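Local coordinates for NTF2 fold protein loop-helix-loop design NT-9 (Synthetic construct, PDB 6W90), which adopts a computationally designed NTF2 fold whose pocket holds a phospholipid in the crystal, and has no established biological function, at residues 74-79 and 83-88; 19-24 and 66-71. One frame throughout, in Å; residues are numbered along the deposited sequence.

Interaction 1: residues 74-79 and 83-88; sequences RKVQVD and VRVEIE
R74, K75 and E86 account for much of the surface buried between 74-79 and 83-88, and they meet where the regular pairing of two antiparallel strands is interrupted. The carbonyl of E86 receives two backbone donors: R74 N at 2.8 Å from E86 O, and K75 N in a weak bond. In return, E86 N reaches K75 O at 2.9 Å in a nearly straight bond (167°). Q77 and R84 form a regular hydrogen-bonded pair, each giving its N-H to the other's carbonyl.

Above this backbone, K75 lies over E86 and R84 by its aliphatic part. CG stands anti to the backbone N (chi1 176°), and the bent far end brings CE to 3.4 Å from E86 OE1 and to 3.7 Å from R84 CD. K75 NZ stays 4.8 Å from E86 OE1, too far for a direct ion pair, though some attraction is likely. R84 NE, a like charge, lies 4.6 Å from K75 NZ; salt bridges from R84 to E99 and E101 probably offset the repulsion.

R74 curls at chi2 and chi3 back toward E88. Its CG lies 3.6 Å from E88 CB, and NH1 forms a salt bridge with OE1 in which the carboxylate meets the guanidinium edge with the two planes perpendicular; the modelled separation is so short that its geometry is doubtful. On the face opposite K75, Q77, R84 and E86 lie V76, V78, V83 and V85, with I9 of helix 6-22 against the first three. Two residues opposite one define a classic beta bulge, here set in a beta hairpin of the curved NTF2-type sheet.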
loop_
_atom_site.group_PDB
_atom_site.type_symbol
_atom_site.label_atom_id
_atom_site.label_comp_id
_atom_site.label_asym_id
_atom_site.label_seq_id
_atom_site.Cartn_x
_atom_site.Cartn_y
_atom_site.Cartn_z
ATOM N N ARG A 74 12.739 1.403 2.325
ATOM C CA ARG A 74 13.831 2.343 2.489
ATOM C C ARG A 74 13.669 3.292 3.660
ATOM O O ARG A 74 14.672 3.877 4.098
ATOM C CB ARG A 74 14.006 3.218 1.240
ATOM C CG ARG A 74 14.551 2.509 -0.005
ATOM C CD ARG A 74 15.975 1.971 0.128
ATOM N NE ARG A 74 16.921 3.037 0.458
ATOM C CZ ARG A 74 17.569 3.787 -0.432
ATOM N NH1 ARG A 74 17.393 3.593 -1.731
ATOM N NH2 ARG A 74 18.399 4.735 -0.014
ATOM N N LYS A 75 12.441 3.494 4.132
ATOM C CA LYS A 75 12.181 4.410 5.234
ATOM C C LYS A 75 10.915 3.977 5.958
ATOM O O LYS A 75 9.898 3.697 5.328
ATOM C CB LYS A 75 12.038 5.845 4.707
ATOM C CG LYS A 75 11.669 6.905 5.717
ATOM C CD LYS A 75 11.933 8.283 5.107
ATOM C CE LYS A 75 10.713 9.166 5.146
ATOM N NZ LYS A 75 10.572 9.841 6.484
ATOM N N VAL A 76 10.981 3.941 7.285
ATOM C CA VAL A 76 9.782 3.922 8.116
ATOM C C VAL A 76 9.955 5.000 9.175
ATOM O O VAL A 76 10.985 5.042 9.852
ATOM C CB VAL A 76 9.520 2.553 8.776
ATOM C CG1 VAL A 76 8.273 2.641 9.686
ATOM C CG2 VAL A 76 9.342 1.435 7.742
ATOM N N GLN A 77 8.958 5.881 9.326
ATOM C CA GLN A 77 8.942 6.919 10.358
ATOM C C GLN A 77 7.587 6.924 11.043
ATOM O O GLN A 77 6.563 7.088 10.365
ATOM C CB GLN A 77 9.201 8.297 9.734
ATOM C CG GLN A 77 9.107 9.485 10.704
ATOM C CD GLN A 77 10.374 9.663 11.487
ATOM O OE1 GLN A 77 11.223 8.768 11.511
ATOM N NE2 GLN A 77 10.518 10.811 12.137
ATOM N N VAL A 78 7.571 6.744 12.375
ATOM C CA VAL A 78 6.321 6.726 13.126
ATOM C C VAL A 78 6.244 7.969 13.998
ATOM O O VAL A 78 7.259 8.498 14.466
ATOM C CB VAL A 78 6.095 5.507 14.043
ATOM C CG1 VAL A 78 6.076 4.254 13.246
ATOM C CG2 VAL A 78 7.134 5.434 15.133
ATOM N N ASP A 79 5.015 8.407 14.247
ATOM C CA ASP A 79 4.757 9.569 15.088
ATOM C C ASP A 79 3.352 9.367 15.647
ATOM O O ASP A 79 2.353 9.647 14.971
ATOM C CB ASP A 79 4.904 10.856 14.296
ATOM C CG ASP A 79 5.265 12.015 15.171
ATOM O OD1 ASP A 79 4.932 11.923 16.374
ATOM O OD2 ASP A 79 5.864 13.006 14.676
ATOM N N VAL A 83 2.082 7.115 10.373
ATOM C CA VAL A 83 3.208 6.325 9.896
ATOM C C VAL A 83 3.542 6.747 8.482
ATOM O O VAL A 83 2.633 6.920 7.670
ATOM C CB VAL A 83 2.861 4.826 9.911
ATOM C CG1 VAL A 83 4.066 3.984 9.376
ATOM C CG2 VAL A 83 2.397 4.394 11.297
ATOM N N ARG A 84 4.829 6.856 8.182
ATOM C CA ARG A 84 5.297 7.065 6.816
ATOM C C ARG A 84 6.157 5.883 6.400
ATOM O O ARG A 84 7.042 5.477 7.157
ATOM C CB ARG A 84 6.107 8.347 6.690
ATOM C CG ARG A 84 6.470 8.615 5.233
ATOM C CD ARG A 84 7.149 9.958 5.065
ATOM N NE ARG A 84 6.240 10.994 5.538
ATOM C CZ ARG A 84 5.403 11.677 4.763
ATOM N NH1 ARG A 84 5.379 11.494 3.448
ATOM N NH2 ARG A 84 4.629 12.598 5.309
ATOM N N VAL A 85 5.895 5.337 5.209
ATOM C CA VAL A 85 6.642 4.204 4.670
ATOM C C VAL A 85 7.080 4.538 3.252
ATOM O O VAL A 85 6.264 4.978 2.451
ATOM C CB VAL A 85 5.779 2.936 4.675
ATOM C CG1 VAL A 85 6.514 1.740 4.053
ATOM C CG2 VAL A 85 5.417 2.611 6.107
ATOM N N GLU A 86 8.361 4.331 2.944
ATOM C CA GLU A 86 8.843 4.424 1.568
ATOM C C GLU A 86 9.412 3.084 1.145
ATOM O O GLU A 86 10.225 2.487 1.866
ATOM C CB GLU A 86 9.914 5.482 1.398
ATOM C CG GLU A 86 9.467 6.879 1.622
ATOM C CD GLU A 86 10.627 7.859 1.411
ATOM O OE1 GLU A 86 10.476 9.038 1.800
ATOM O OE2 GLU A 86 11.686 7.444 0.874
ATOM N N ILE A 87 8.944 2.603 0.004
ATOM C CA ILE A 87 9.366 1.333 -0.552
ATOM C C ILE A 87 9.960 1.601 -1.921
ATOM O O ILE A 87 9.383 2.336 -2.720
ATOM C CB ILE A 87 8.198 0.344 -0.653
ATOM C CG1 ILE A 87 7.698 -0.008 0.750
ATOM C CG2 ILE A 87 8.695 -0.919 -1.316
ATOM C CD1 ILE A 87 6.418 -0.754 0.744
ATOM N N GLU A 88 11.122 1.044 -2.176
ATOM C CA GLU A 88 11.767 1.181 -3.470
ATOM C C GLU A 88 11.549 -0.095 -4.265
ATOM O O GLU A 88 11.696 -1.200 -3.743
ATOM C CB GLU A 88 13.226 1.491 -3.221
ATOM C CG GLU A 88 14.094 1.679 -4.370
ATOM C CD GLU A 88 15.468 1.986 -3.833
ATOM O OE1 GLU A 88 15.609 3.117 -3.314
ATOM O OE2 GLU A 88 16.347 1.084 -3.855
#

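Interaction 2: residues 19-24 and 66-71; sequences LLYTDP and SRYDRV. With 3PE (1,2-Distearoyl-sn-glycerophosphoethanolamine), chain B.
Y21 and V71 make the closest approach between 19-24 and 66-71, a van der Waals contact in which the hydroxyl oxygen comes nearest: Y21 OH is 3.5 Å from V71 CG2. Further back along the ring, Y21 CE2 makes an apolar contact at 4.3 Å with the same methyl. With CG anti to the carbonyl carbon (chi1 -78°), the ring of Y21 leaves the helix and spans to the neighbouring segment. Y68 adds a looser aromatic neighbour, its ring presenting an edge to that hydroxyl, with CD2 4.3 Å from Y21 OH. One face of the Y68 ring is covered from within its own segment by R67 CB.

As in NTF2-like folds, helices pack against the concave face of a curved sheet, and here the phospholipid lies between helices and sheet. L20, the residue before Y21, directs CD2 to 3.5 Å from C37 of an acyl chain, while F27 of helix 24-35 packs beside it. Y68 sits near the ester end of that chain, its OH 3.8 Å from the ester carbonyl oxygen O32, too long to count as a hydrogen bond.

No hydrogen bond joins the two segments. The Y21 hydroxyl is hydrogen-bonded to A65 O, which fixes the far end of the ring beside 66-71. D23, the first residue past the helix, still gives its N to L19 O (2.8 Å) and serves as N-cap of helix 24-35 through OD1 to Q26 N.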
loop_
_atom_site.group_PDB
_atom_site.type_symbol
_atom_site.label_atom_id
_atom_site.label_comp_id
_atom_site.label_asym_id
_atom_site.label_seq_id
_atom_site.Cartn_x
_atom_site.Cartn_y
_atom_site.Cartn_z
ATOM N N LEU A 19 3.546 -11.820 1.367
ATOM C CA LEU A 19 2.311 -12.483 0.971
ATOM C C LEU A 19 1.953 -12.161 -0.467
ATOM O O LEU A 19 1.426 -13.003 -1.205
ATOM C CB LEU A 19 1.163 -12.047 1.870
ATOM C CG LEU A 19 1.266 -12.636 3.261
ATOM C CD1 LEU A 19 0.116 -12.052 4.109
ATOM C CD2 LEU A 19 1.223 -14.145 3.312
ATOM N N LEU A 20 2.169 -10.921 -0.855
ATOM C CA LEU A 20 1.870 -10.508 -2.210
ATOM C C LEU A 20 2.598 -11.387 -3.213
ATOM O O LEU A 20 2.025 -11.755 -4.248
ATOM C CB LEU A 20 2.241 -9.039 -2.354
ATOM C CG LEU A 20 1.890 -8.357 -3.669
ATOM C CD1 LEU A 20 0.421 -8.316 -3.856
ATOM C CD2 LEU A 20 2.509 -6.962 -3.633
ATOM N N TYR A 21 3.827 -11.798 -2.899
ATOM C CA TYR A 21 4.621 -12.604 -3.822
ATOM C C TYR A 21 4.385 -14.089 -3.659
ATOM O O TYR A 21 4.514 -14.844 -4.630
ATOM C CB TYR A 21 6.123 -12.272 -3.638
ATOM C CG TYR A 21 6.412 -10.989 -4.336
ATOM C CD1 TYR A 21 6.464 -10.950 -5.735
ATOM C CD2 TYR A 21 6.627 -9.824 -3.645
ATOM C CE1 TYR A 21 6.693 -9.780 -6.373
ATOM C CE2 TYR A 21 6.820 -8.660 -4.287
ATOM C CZ TYR A 21 6.872 -8.649 -5.660
ATOM O OH TYR A 21 7.086 -7.472 -6.316
ATOM N N THR A 22 3.996 -14.530 -2.478
ATOM C CA THR A 22 3.947 -15.960 -2.230
ATOM C C THR A 22 2.546 -16.533 -2.174
ATOM O O THR A 22 2.365 -17.697 -2.500
ATOM C CB THR A 22 4.623 -16.325 -0.901
ATOM O OG1 THR A 22 3.833 -15.785 0.167
ATOM C CG2 THR A 22 6.018 -15.830 -0.855
ATOM N N ASP A 23 1.565 -15.776 -1.705
ATOM C CA ASP A 23 0.204 -16.284 -1.534
ATOM C C ASP A 23 -0.732 -15.107 -1.741
ATOM O O ASP A 23 -1.281 -14.558 -0.791
ATOM C CB ASP A 23 0.037 -16.904 -0.149
ATOM C CG ASP A 23 -1.278 -17.639 0.029
ATOM O OD1 ASP A 23 -2.218 -17.410 -0.765
ATOM O OD2 ASP A 23 -1.349 -18.448 0.983
ATOM N N PRO A 24 -0.890 -14.664 -2.983
ATOM C CA PRO A 24 -1.652 -13.426 -3.224
ATOM C C PRO A 24 -3.098 -13.493 -2.787
ATOM O O PRO A 24 -3.696 -12.451 -2.487
ATOM C CB PRO A 24 -1.520 -13.232 -4.743
ATOM C CG PRO A 24 -0.908 -14.537 -5.268
ATOM C CD PRO A 24 -0.096 -15.066 -4.151
ATOM N N SER A 66 4.415 -8.476 -10.277
ATOM C CA SER A 66 5.399 -9.234 -11.031
ATOM C C SER A 66 6.263 -8.323 -11.890
ATOM O O SER A 66 7.254 -8.789 -12.460
ATOM C CB SER A 66 4.716 -10.322 -11.859
ATOM O OG SER A 66 3.576 -9.832 -12.510
ATOM N N ARG A 67 5.947 -7.026 -11.943
ATOM C CA ARG A 67 6.749 -6.115 -12.737
ATOM C C ARG A 67 8.138 -5.864 -12.175
ATOM O O ARG A 67 8.970 -5.337 -12.901
ATOM C CB ARG A 67 6.095 -4.742 -12.864
ATOM C CG ARG A 67 4.757 -4.777 -13.543
ATOM C CD ARG A 67 4.157 -3.378 -13.630
ATOM N NE ARG A 67 2.946 -3.358 -14.450
ATOM C CZ ARG A 67 2.277 -2.260 -14.794
ATOM N NH1 ARG A 67 2.693 -1.063 -14.394
ATOM N NH2 ARG A 67 1.187 -2.360 -15.545
ATOM N N TYR A 68 8.406 -6.166 -10.904
ATOM C CA TYR A 68 9.634 -5.723 -10.256
ATOM C C TYR A 68 10.569 -6.856 -9.873
ATOM O O TYR A 68 10.124 -7.909 -9.415
ATOM C CB TYR A 68 9.314 -4.935 -8.983
ATOM C CG TYR A 68 8.334 -3.884 -9.275
ATOM C CD1 TYR A 68 8.689 -2.765 -9.998
ATOM C CD2 TYR A 68 7.010 -4.033 -8.896
ATOM C CE1 TYR A 68 7.744 -1.800 -10.298
ATOM C CE2 TYR A 68 6.081 -3.094 -9.174
ATOM C CZ TYR A 68 6.432 -1.980 -9.879
ATOM O OH TYR A 68 5.453 -1.047 -10.165
ATOM N N ASP A 69 11.874 -6.592 -10.015
ATOM C CA ASP A 69 12.915 -7.536 -9.649
ATOM C C ASP A 69 13.261 -7.489 -8.171
ATOM O O ASP A 69 13.761 -8.477 -7.616
ATOM C CB ASP A 69 14.222 -7.208 -10.365
ATOM C CG ASP A 69 14.267 -7.708 -11.740
ATOM O OD1 ASP A 69 13.959 -8.898 -11.925
ATOM O OD2 ASP A 69 14.622 -6.905 -12.621
ATOM N N ARG A 70 13.136 -6.311 -7.566
ATOM C CA ARG A 70 13.579 -6.050 -6.213
ATOM C C ARG A 70 12.607 -5.104 -5.553
ATOM O O ARG A 70 12.177 -4.129 -6.166
ATOM C CB ARG A 70 14.929 -5.364 -6.192
ATOM C CG ARG A 70 15.945 -5.937 -5.385
ATOM C CD ARG A 70 17.205 -5.159 -5.685
ATOM N NE ARG A 70 17.947 -5.073 -4.452
ATOM C CZ ARG A 70 18.967 -5.863 -4.145
ATOM N NH1 ARG A 70 19.392 -6.792 -4.997
ATOM N NH2 ARG A 70 19.559 -5.714 -2.974
ATOM N N VAL A 71 12.298 -5.365 -4.294
ATOM C CA VAL A 71 11.399 -4.537 -3.504
ATOM C C VAL A 71 12.062 -4.401 -2.140
ATOM O O VAL A 71 12.409 -5.412 -1.523
ATOM C CB VAL A 71 9.988 -5.151 -3.407
ATOM C CG1 VAL A 71 9.167 -4.308 -2.499
ATOM C CG2 VAL A 71 9.401 -5.290 -4.759
HETATM P P 3PE B . 7.931 7.020 -9.144
HETATM N N 3PE B . 6.156 10.471 -7.116
HETATM O O11 3PE B . 6.850 5.889 -8.626
HETATM O O12 3PE B . 9.303 6.696 -8.615
HETATM O O13 3PE B . 7.516 8.480 -8.469
HETATM O O14 3PE B . 7.911 7.205 -10.660
HETATM C C11 3PE B . 7.763 8.694 -7.103
HETATM C C12 3PE B . 7.527 10.161 -6.765
HETATM C C1 3PE B . 5.530 6.009 -9.081
HETATM C C2 3PE B . 4.693 4.784 -8.681
HETATM C C3 3PE B . 5.082 4.454 -7.237
HETATM O O31 3PE B . 4.160 3.587 -6.645
HETATM O O32 3PE B . 4.893 2.006 -8.056
HETATM C C31 3PE B . 4.124 2.310 -7.215
HETATM C C32 3PE B . 3.072 1.316 -6.738
HETATM C C33 3PE B . 3.386 -0.129 -7.120
HETATM C C34 3PE B . 2.852 -0.994 -5.979
HETATM C C35 3PE B . 2.695 -2.455 -6.380
HETATM C C36 3PE B . 3.685 -3.301 -5.573
HETATM C C37 3PE B . 3.204 -3.543 -4.137
HETATM C C38 3PE B . 3.564 -2.403 -3.176
HETATM C C39 3PE B . 3.829 -2.910 -1.750
HETATM C C3A 3PE B . 2.554 -3.421 -1.068
HETATM C C3B 3PE B . 2.738 -3.589 0.445
HETATM C C3C 3PE B . 2.072 -2.430 1.191
HETATM C C3D 3PE B . 1.960 -2.716 2.690
HETATM C C3E 3PE B . 1.482 -1.448 3.406
HETATM C C3F 3PE B . 1.781 -1.525 4.908
HETATM C C3G 3PE B . 1.372 -0.223 5.610
HETATM C C3H 3PE B . 2.176 0.067 6.885
HETATM C C3I 3PE B . 1.707 -0.744 8.097
HETATM O O21 3PE B . 3.338 5.118 -8.782
HETATM O O22 3PE B . 2.889 3.540 -10.356
HETATM C C21 3PE B . 2.498 4.469 -9.718
HETATM C C22 3PE B . 1.063 5.004 -9.892
HETATM C C23 3PE B . -0.013 4.033 -9.381
HETATM C C24 3PE B . -0.097 3.982 -7.851
HETATM C C25 3PE B . -1.063 2.894 -7.354
HETATM C C26 3PE B . -0.696 2.578 -5.902
HETATM C C27 3PE B . -1.451 1.376 -5.333
HETATM C C28 3PE B . -0.961 1.050 -3.912
HETATM C C29 3PE B . -1.595 1.888 -2.784
HETATM C C2A 3PE B . -1.289 1.293 -1.395
HETATM C C2B 3PE B . -2.444 0.480 -0.807
HETATM C C2C 3PE B . -1.956 -0.434 0.322
HETATM C C2D 3PE B . -2.831 -1.686 0.353
HETATM C C2E 3PE B . -2.554 -2.564 1.566
HETATM C C2F 3PE B . -1.386 -3.510 1.297
#

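Overall arrangement
Interactions 1 and 2 share strand 70-79 but use it differently: the hairpin pairing closes over a few residues, whereas 19-24 and 66-71 are more than forty residues apart and join helix to sheet. They follow one another in the sequence, with centres about 19 Å apart, and meet where I87 of interaction 1 packs on V71 of interaction 2, I87 CG2 lying 3.6 Å from V71 CG1. Both border the lipid. The side chain of I87 lies about 4 Å from it at the nearest atoms, and L20 and Y68 line the same pocket from helix and loop, while T97 N holds the ligand by a hydrogen bond.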